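PDB 2CZD: orotidine 5'-phosphate decarboxylase from Pyrococcus horikoshii, which probably catalyses the decarboxylation of orotidine 5'-monophosphate to UMP, the last step of de novo UMP biosynthesis. Local coordinates for residues B[2-7]-B[23-28]; B[104-109]-B[119-124]; B[127-132]-B[151-156]. All coordinates share one frame; numbering follows the deposited sequence.

In the fold
The chain is a TIM barrel of eight parallel strands, and the three contacts fall on its wall and outer layer. Contact 1 pairs strands 2-5 and 27-31. Contact 2 sets the segment running on from strand 101-105 against the start of helix 121-131. Its centre is about 24 Å from that of contact 1, on the opposite side of the chain's centre. Contact 3 lies further along the same helix, its centre about 12 Å from that of contact 2, and Met-104 packs on Val-127, Ala-128 and Ile-131 between them. Asp-7 and Ser-109, both substrate-binding residues, lie in segments of contacts 1 and 2. Contact 3 is remote from the annotated sites.

Contact 1: B[2-7]-B[23-28]; sequences IVLALD and DYISMI
Ile-2 and Ile-25 meet with their side chains crossing at about a right angle, their CG2 methyls 4.1 Å apart. Ile-2 CG1 stands beside its own backbone N (chi1 -61°), and the chain runs on to set CD1 3.6 Å from Tyr-24 O. The other branch of Ile-25 ends in CD1, which lies against Leu-4 CB. Leu-6 and Ile-28 lie side by side and point the same way, with Leu-6 CB and Ile-28 CG2 3.7 Å apart. Val-3 and Met-27 share the face of the sheet opposite that of Leu-4 and Ile-28; there Val-3 CG2 rests against Met-27 CB, 4.1 Å away. Between the two faces the backbones pair in parallel. Ser-26 N binds Ile-2 O at 2.8 Å, and Met-27 N adds a weak bond to the same oxygen. Leu-4 N then binds Met-27 O at 2.9 Å. A water also bridges Ile-2 N and Tyr-24 O. This is the strand pair of a beta-alpha-beta unit in the TIM barrel. Its linking helix 11-21 packs on Leu-4, Leu-6 and Ile-28 through Val-21, Ala-14 and Ala-18. Strand 181-184 flanks strand 2-5 and closes the barrel, while helix 194-205 touches Ile-2 and Tyr-24.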
# COMPACT_ATOMS: atom_id res chain seq x y z
N ILE B 2 15.36 -19.75 -1.56
CA ILE B 2 14.36 -19.24 -2.48
C ILE B 2 13.09 -18.75 -1.79
O ILE B 2 12.58 -19.41 -0.91
CB ILE B 2 13.96 -20.36 -3.48
CG1 ILE B 2 15.18 -20.79 -4.27
CG2 ILE B 2 12.81 -19.91 -4.39
CD1 ILE B 2 14.93 -22.03 -5.13
N VAL B 3 12.62 -17.57 -2.22
CA VAL B 3 11.36 -17.02 -1.73
C VAL B 3 10.42 -17.18 -2.92
O VAL B 3 10.67 -16.62 -3.97
CB VAL B 3 11.47 -15.53 -1.37
CG1 VAL B 3 10.06 -14.97 -1.10
CG2 VAL B 3 12.37 -15.37 -0.13
N LEU B 4 9.36 -17.95 -2.74
CA LEU B 4 8.40 -18.16 -3.83
C LEU B 4 7.33 -17.07 -3.81
O LEU B 4 6.59 -16.96 -2.84
CB LEU B 4 7.72 -19.53 -3.67
CG LEU B 4 6.60 -19.78 -4.69
CD1 LEU B 4 7.18 -19.85 -6.10
CD2 LEU B 4 5.90 -21.11 -4.35
N ALA B 5 7.28 -16.28 -4.88
CA ALA B 5 6.25 -15.24 -5.04
C ALA B 5 5.05 -16.04 -5.55
O ALA B 5 4.93 -16.34 -6.76
CB ALA B 5 6.69 -14.21 -6.06
N LEU B 6 4.18 -16.41 -4.61
CA LEU B 6 3.03 -17.26 -4.89
C LEU B 6 1.86 -16.48 -5.45
O LEU B 6 0.80 -16.33 -4.80
CB LEU B 6 2.63 -18.00 -3.62
CG LEU B 6 1.60 -19.12 -3.80
CD1 LEU B 6 2.19 -20.21 -4.69
CD2 LEU B 6 1.24 -19.70 -2.44
N ASP B 7 2.05 -16.01 -6.66
CA ASP B 7 1.06 -15.18 -7.33
C ASP B 7 0.10 -16.02 -8.16
O ASP B 7 -0.03 -15.85 -9.36
CB ASP B 7 1.78 -14.13 -8.17
CG ASP B 7 2.64 -13.19 -7.33
OD1 ASP B 7 2.42 -13.11 -6.10
OD2 ASP B 7 3.53 -12.51 -7.91
N ASP B 23 9.94 -28.36 0.03
CA ASP B 23 11.29 -28.86 0.25
C ASP B 23 12.41 -27.97 -0.29
O ASP B 23 13.53 -27.98 0.23
CB ASP B 23 11.44 -30.27 -0.35
CG ASP B 23 10.66 -31.33 0.42
OD1 ASP B 23 10.61 -32.49 -0.04
OD2 ASP B 23 10.10 -31.02 1.50
N TYR B 24 12.10 -27.19 -1.32
CA TYR B 24 13.12 -26.35 -1.92
C TYR B 24 12.98 -24.85 -1.78
O TYR B 24 13.68 -24.13 -2.48
CB TYR B 24 13.25 -26.70 -3.41
CG TYR B 24 13.58 -28.16 -3.63
CD1 TYR B 24 12.59 -29.06 -4.01
CD2 TYR B 24 14.86 -28.64 -3.42
CE1 TYR B 24 12.87 -30.41 -4.18
CE2 TYR B 24 15.16 -29.99 -3.58
CZ TYR B 24 14.16 -30.87 -3.96
OH TYR B 24 14.44 -32.22 -4.12
N ILE B 25 12.10 -24.38 -0.89
CA ILE B 25 11.92 -22.94 -0.69
C ILE B 25 12.02 -22.60 0.80
O ILE B 25 11.77 -23.45 1.66
CB ILE B 25 10.57 -22.45 -1.25
CG1 ILE B 25 9.42 -23.14 -0.52
CG2 ILE B 25 10.47 -22.80 -2.74
CD1 ILE B 25 8.06 -22.46 -0.77
N SER B 26 12.40 -21.37 1.09
CA SER B 26 12.54 -20.92 2.46
C SER B 26 11.38 -20.07 2.95
O SER B 26 11.10 -20.00 4.16
CB SER B 26 13.84 -20.13 2.62
OG SER B 26 14.94 -20.96 2.28
N MET B 27 10.69 -19.41 2.01
CA MET B 27 9.54 -18.57 2.36
C MET B 27 8.58 -18.47 1.19
O MET B 27 8.96 -18.68 0.05
CB MET B 27 9.99 -17.16 2.73
CG MET B 27 10.95 -17.11 3.90
SD MET B 27 11.20 -15.42 4.43
CE MET B 27 12.75 -15.57 5.37
N ILE B 28 7.34 -18.12 1.51
CA ILE B 28 6.30 -17.90 0.52
C ILE B 28 5.97 -16.42 0.65
O ILE B 28 5.80 -15.92 1.77
CB ILE B 28 5.03 -18.71 0.84
CG1 ILE B 28 5.35 -20.20 0.78
CG2 ILE B 28 3.93 -18.33 -0.13
CD1 ILE B 28 4.26 -21.08 1.38
O HOH W 1 15.40 -22.56 -0.91

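Contact 2: B[104-109]-B[119-124]; sequences MVVEMS and PLTDRF
Thr-121 OG1 donates a hydrogen bond of 2.7 Å to Val-106 O. The hydroxyl lies in the carbonyl plane and uses a lone pair of that oxygen. Thr-121 OG1 sits beside its own backbone N (chi1 -66°), which leaves CG2 beside the Glu-107 carboxylate, 3.5 Å from OE1. Val-106 O also lies at the edge of the Phe-124 ring, in its plane, 3.6 Å from CD2. The side chains of Val-106 and Phe-124 run antiparallel alongside one another, their CB atoms 3.8 Å apart. An alanine in place of Thr-121 would remove the hydroxyl and one methyl, is likely to leave Val-106 O without this donor, and would probably open a gap beside Glu-107.

In the next shell, a water donates to Thr-121 OG1 and, weakly, to Glu-107 OE1. That carboxylate has a stronger partner in Arg-145, a salt bridge that probably steadies it. Leu-120 CB lies over one face of the Phe-124 ring, nearer the ring's edge than its centre. Phe-116 of the second subunit meets this ring edge-to-face, so the contact reaches the dimer interface. The side chain of Val-105 is about 4 Å from that of the proton donor Lys-59. On that flank, strand 81-85 packs against Val-105. The contact joins the first two elements of a beta-alpha-beta unit of the barrel: strand 101-105 and helix 121-131, which leads on to strand 135-137.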
# COMPACT_ATOMS: atom_id res chain seq x y z
N MET B 104 12.34 -3.75 4.30
CA MET B 104 12.15 -2.39 3.79
C MET B 104 12.46 -2.19 2.32
O MET B 104 13.38 -2.77 1.79
CB MET B 104 13.00 -1.41 4.62
CG MET B 104 12.54 -1.32 6.07
SD MET B 104 13.69 -0.36 7.12
CE MET B 104 13.56 1.30 6.38
N VAL B 105 11.68 -1.32 1.67
CA VAL B 105 11.89 -1.01 0.27
C VAL B 105 12.83 0.18 0.19
O VAL B 105 12.52 1.28 0.70
CB VAL B 105 10.57 -0.58 -0.44
CG1 VAL B 105 10.88 -0.11 -1.88
CG2 VAL B 105 9.56 -1.72 -0.43
N VAL B 106 13.98 -0.03 -0.45
CA VAL B 106 14.95 1.04 -0.61
C VAL B 106 15.21 1.37 -2.07
O VAL B 106 15.82 2.39 -2.38
CB VAL B 106 16.29 0.69 0.09
CG1 VAL B 106 16.04 0.37 1.55
CG2 VAL B 106 17.00 -0.48 -0.63
N GLU B 107 14.75 0.52 -2.97
CA GLU B 107 14.96 0.71 -4.40
C GLU B 107 13.91 -0.13 -5.12
O GLU B 107 13.57 -1.22 -4.66
CB GLU B 107 16.37 0.24 -4.78
CG GLU B 107 16.73 0.50 -6.24
CD GLU B 107 18.18 0.15 -6.55
OE1 GLU B 107 19.08 0.64 -5.84
OE2 GLU B 107 18.41 -0.60 -7.51
N MET B 108 13.39 0.37 -6.25
CA MET B 108 12.39 -0.40 -6.99
C MET B 108 12.82 -0.71 -8.42
O MET B 108 13.75 -0.10 -8.95
CB MET B 108 11.03 0.29 -6.93
CG MET B 108 10.41 0.06 -5.57
SD MET B 108 8.79 0.83 -5.38
CE MET B 108 7.73 -0.43 -6.09
N SER B 109 12.12 -1.68 -9.01
CA SER B 109 12.45 -2.22 -10.33
C SER B 109 11.84 -1.62 -11.59
O SER B 109 12.40 -1.76 -12.68
CB SER B 109 12.14 -3.73 -10.34
OG SER B 109 12.42 -4.33 -9.07
N PRO B 119 16.45 7.71 -6.80
CA PRO B 119 17.43 8.77 -6.55
C PRO B 119 17.68 8.89 -5.03
O PRO B 119 18.71 9.42 -4.61
CB PRO B 119 16.74 10.01 -7.12
CG PRO B 119 16.04 9.45 -8.32
CD PRO B 119 15.42 8.17 -7.74
N LEU B 120 16.74 8.40 -4.23
CA LEU B 120 16.87 8.46 -2.78
C LEU B 120 17.39 7.16 -2.14
O LEU B 120 17.51 7.09 -0.92
CB LEU B 120 15.52 8.81 -2.14
CG LEU B 120 15.11 10.30 -2.17
CD1 LEU B 120 13.64 10.46 -1.83
CD2 LEU B 120 15.97 11.06 -1.17
N THR B 121 17.69 6.15 -2.94
CA THR B 121 18.14 4.88 -2.39
C THR B 121 19.29 4.99 -1.38
O THR B 121 19.28 4.32 -0.36
CB THR B 121 18.54 3.90 -3.52
OG1 THR B 121 17.37 3.55 -4.27
CG2 THR B 121 19.18 2.64 -2.96
N ASP B 122 20.28 5.82 -1.66
CA ASP B 122 21.36 5.92 -0.69
C ASP B 122 20.82 6.35 0.68
O ASP B 122 21.23 5.85 1.73
CB ASP B 122 22.41 6.93 -1.15
CG ASP B 122 23.27 6.40 -2.28
OD1 ASP B 122 23.16 5.20 -2.63
OD2 ASP B 122 24.06 7.20 -2.82
N ARG B 123 19.87 7.28 0.66
CA ARG B 123 19.31 7.76 1.92
C ARG B 123 18.42 6.71 2.56
O ARG B 123 18.38 6.59 3.78
CB ARG B 123 18.54 9.06 1.69
CG ARG B 123 19.45 10.18 1.20
CD ARG B 123 18.72 11.49 1.14
NE ARG B 123 18.33 11.94 2.47
CZ ARG B 123 17.34 12.80 2.69
NH1 ARG B 123 16.65 13.28 1.68
NH2 ARG B 123 17.05 13.16 3.94
N PHE B 124 17.69 5.96 1.74
CA PHE B 124 16.83 4.92 2.28
C PHE B 124 17.68 3.81 2.91
O PHE B 124 17.28 3.19 3.90
CB PHE B 124 15.91 4.34 1.20
CG PHE B 124 14.89 5.32 0.68
CD1 PHE B 124 14.43 6.36 1.48
CD2 PHE B 124 14.33 5.15 -0.59
CE1 PHE B 124 13.43 7.23 1.03
CE2 PHE B 124 13.33 6.01 -1.05
CZ PHE B 124 12.88 7.05 -0.24
O HOH W 2 18.92 3.39 -6.75

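Contact 3: B[127-132]-B[151-156]; sequences VANEIE and DRLKEG
Asn-129 uses both ends of its side-chain amide to hold the backbone of the 151-156 loop. Its ND2 donates to Arg-152 O at 3.0 Å in a nearly straight bond, with the acceptor in the amide plane. Its OD1 accepts from Lys-154 N at 2.7 Å. This second bond is also nearly straight at hydrogen (170°), but the donor stands above the carbonyl plane, 45° out of it. Two bonds from one flat group should restrict its rotation.

Apolar packing lies next to the amide, where Leu-153 CD1 comes within 4.2 Å of Ala-128 CB. The same methyl also lies against the amide oxygen, with Leu-153 CD1 3.5 Å from Asn-129 OD1. Ala-128 and Leu-153 both touch Val-136 of strand 135-137. In the TIM barrel, helix 121-131 of the outer layer precedes that strand, while the 151-156 loop it meets here connects helix 144-150 to strand 158-161.

The Lys-154 chain bends at its third and fourth torsions and crosses Glu-132 obliquely. The bend brings Lys-154 CE to 3.0 Å from the backbone oxygen Asn-129 O. The same CE lies 3.4 Å from Glu-132 OE1. The charged ends meet more loosely: Lys-154 NZ is too far from Glu-132 OE1 for a salt bridge, at 4.2 Å.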
# COMPACT_ATOMS: atom_id res chain seq x y z
N VAL B 127 18.49 4.87 6.31
CA VAL B 127 17.38 4.67 7.24
C VAL B 127 17.30 3.19 7.63
O VAL B 127 17.11 2.86 8.79
CB VAL B 127 16.01 5.10 6.63
CG1 VAL B 127 14.90 4.84 7.63
CG2 VAL B 127 16.02 6.57 6.23
N ALA B 128 17.44 2.29 6.65
CA ALA B 128 17.42 0.86 6.97
C ALA B 128 18.58 0.52 7.95
O ALA B 128 18.43 -0.29 8.84
CB ALA B 128 17.55 0.03 5.69
N ASN B 129 19.74 1.15 7.78
CA ASN B 129 20.84 0.86 8.69
C ASN B 129 20.49 1.27 10.13
O ASN B 129 20.92 0.63 11.08
CB ASN B 129 22.10 1.57 8.22
CG ASN B 129 22.70 0.91 7.00
OD1 ASN B 129 22.37 -0.23 6.68
ND2 ASN B 129 23.61 1.62 6.34
N GLU B 130 19.70 2.33 10.27
CA GLU B 130 19.31 2.81 11.59
C GLU B 130 18.28 1.88 12.21
O GLU B 130 18.38 1.48 13.37
CB GLU B 130 18.67 4.21 11.49
CG GLU B 130 19.58 5.37 11.12
CD GLU B 130 18.83 6.71 11.07
OE1 GLU B 130 19.45 7.72 10.68
OE2 GLU B 130 17.62 6.77 11.41
N ILE B 131 17.28 1.51 11.41
CA ILE B 131 16.19 0.68 11.88
C ILE B 131 16.52 -0.80 12.06
O ILE B 131 15.98 -1.46 12.94
CB ILE B 131 14.96 0.86 10.96
CG1 ILE B 131 14.34 2.24 11.21
CG2 ILE B 131 13.92 -0.25 11.20
CD1 ILE B 131 13.18 2.59 10.32
N GLU B 132 17.45 -1.29 11.23
CA GLU B 132 17.86 -2.69 11.24
C GLU B 132 16.69 -3.68 11.05
O GLU B 132 16.36 -4.47 11.94
CB GLU B 132 18.67 -3.03 12.51
CG GLU B 132 19.93 -2.21 12.64
CD GLU B 132 20.70 -2.48 13.94
OE1 GLU B 132 21.76 -1.86 14.12
OE2 GLU B 132 20.24 -3.29 14.78
N ASP B 151 27.11 -3.13 -0.33
CA ASP B 151 28.26 -2.34 0.09
C ASP B 151 27.88 -1.17 1.00
O ASP B 151 28.75 -0.61 1.67
CB ASP B 151 29.00 -1.76 -1.12
CG ASP B 151 29.67 -2.83 -1.97
OD1 ASP B 151 29.89 -3.95 -1.48
OD2 ASP B 151 30.00 -2.52 -3.15
N ARG B 152 26.60 -0.80 1.03
CA ARG B 152 26.15 0.32 1.84
C ARG B 152 25.30 -0.09 3.03
O ARG B 152 25.09 0.70 3.95
CB ARG B 152 25.36 1.29 0.96
CG ARG B 152 26.24 1.97 -0.07
CD ARG B 152 25.47 2.59 -1.21
NE ARG B 152 26.41 3.31 -2.06
CZ ARG B 152 27.32 2.73 -2.85
NH1 ARG B 152 28.15 3.49 -3.56
NH2 ARG B 152 27.39 1.41 -2.96
N LEU B 153 24.83 -1.33 3.00
CA LEU B 153 23.94 -1.87 4.02
C LEU B 153 24.65 -2.55 5.19
O LEU B 153 25.57 -3.35 4.99
CB LEU B 153 22.97 -2.87 3.36
CG LEU B 153 21.79 -3.42 4.18
CD1 LEU B 153 20.74 -2.32 4.42
CD2 LEU B 153 21.14 -4.56 3.39
N LYS B 154 24.21 -2.23 6.40
CA LYS B 154 24.80 -2.82 7.60
C LYS B 154 24.72 -4.35 7.59
O LYS B 154 23.70 -4.95 7.20
CB LYS B 154 24.10 -2.28 8.85
CG LYS B 154 24.80 -2.60 10.16
CD LYS B 154 23.88 -2.28 11.34
CE LYS B 154 23.51 -0.82 11.37
NZ LYS B 154 24.65 0.02 11.81
N GLU B 155 25.79 -5.01 8.03
CA GLU B 155 25.79 -6.46 8.08
C GLU B 155 24.71 -6.85 9.08
O GLU B 155 24.43 -6.13 10.04
CB GLU B 155 27.16 -6.99 8.53
CG GLU B 155 27.58 -6.47 9.90
CD GLU B 155 28.42 -5.20 9.84
OE1 GLU B 155 28.28 -4.39 8.90
OE2 GLU B 155 29.24 -5.01 10.77
N GLY B 156 24.12 -8.01 8.86
CA GLY B 156 23.05 -8.42 9.74
C GLY B 156 21.73 -8.18 9.05
O GLY B 156 20.75 -8.84 9.39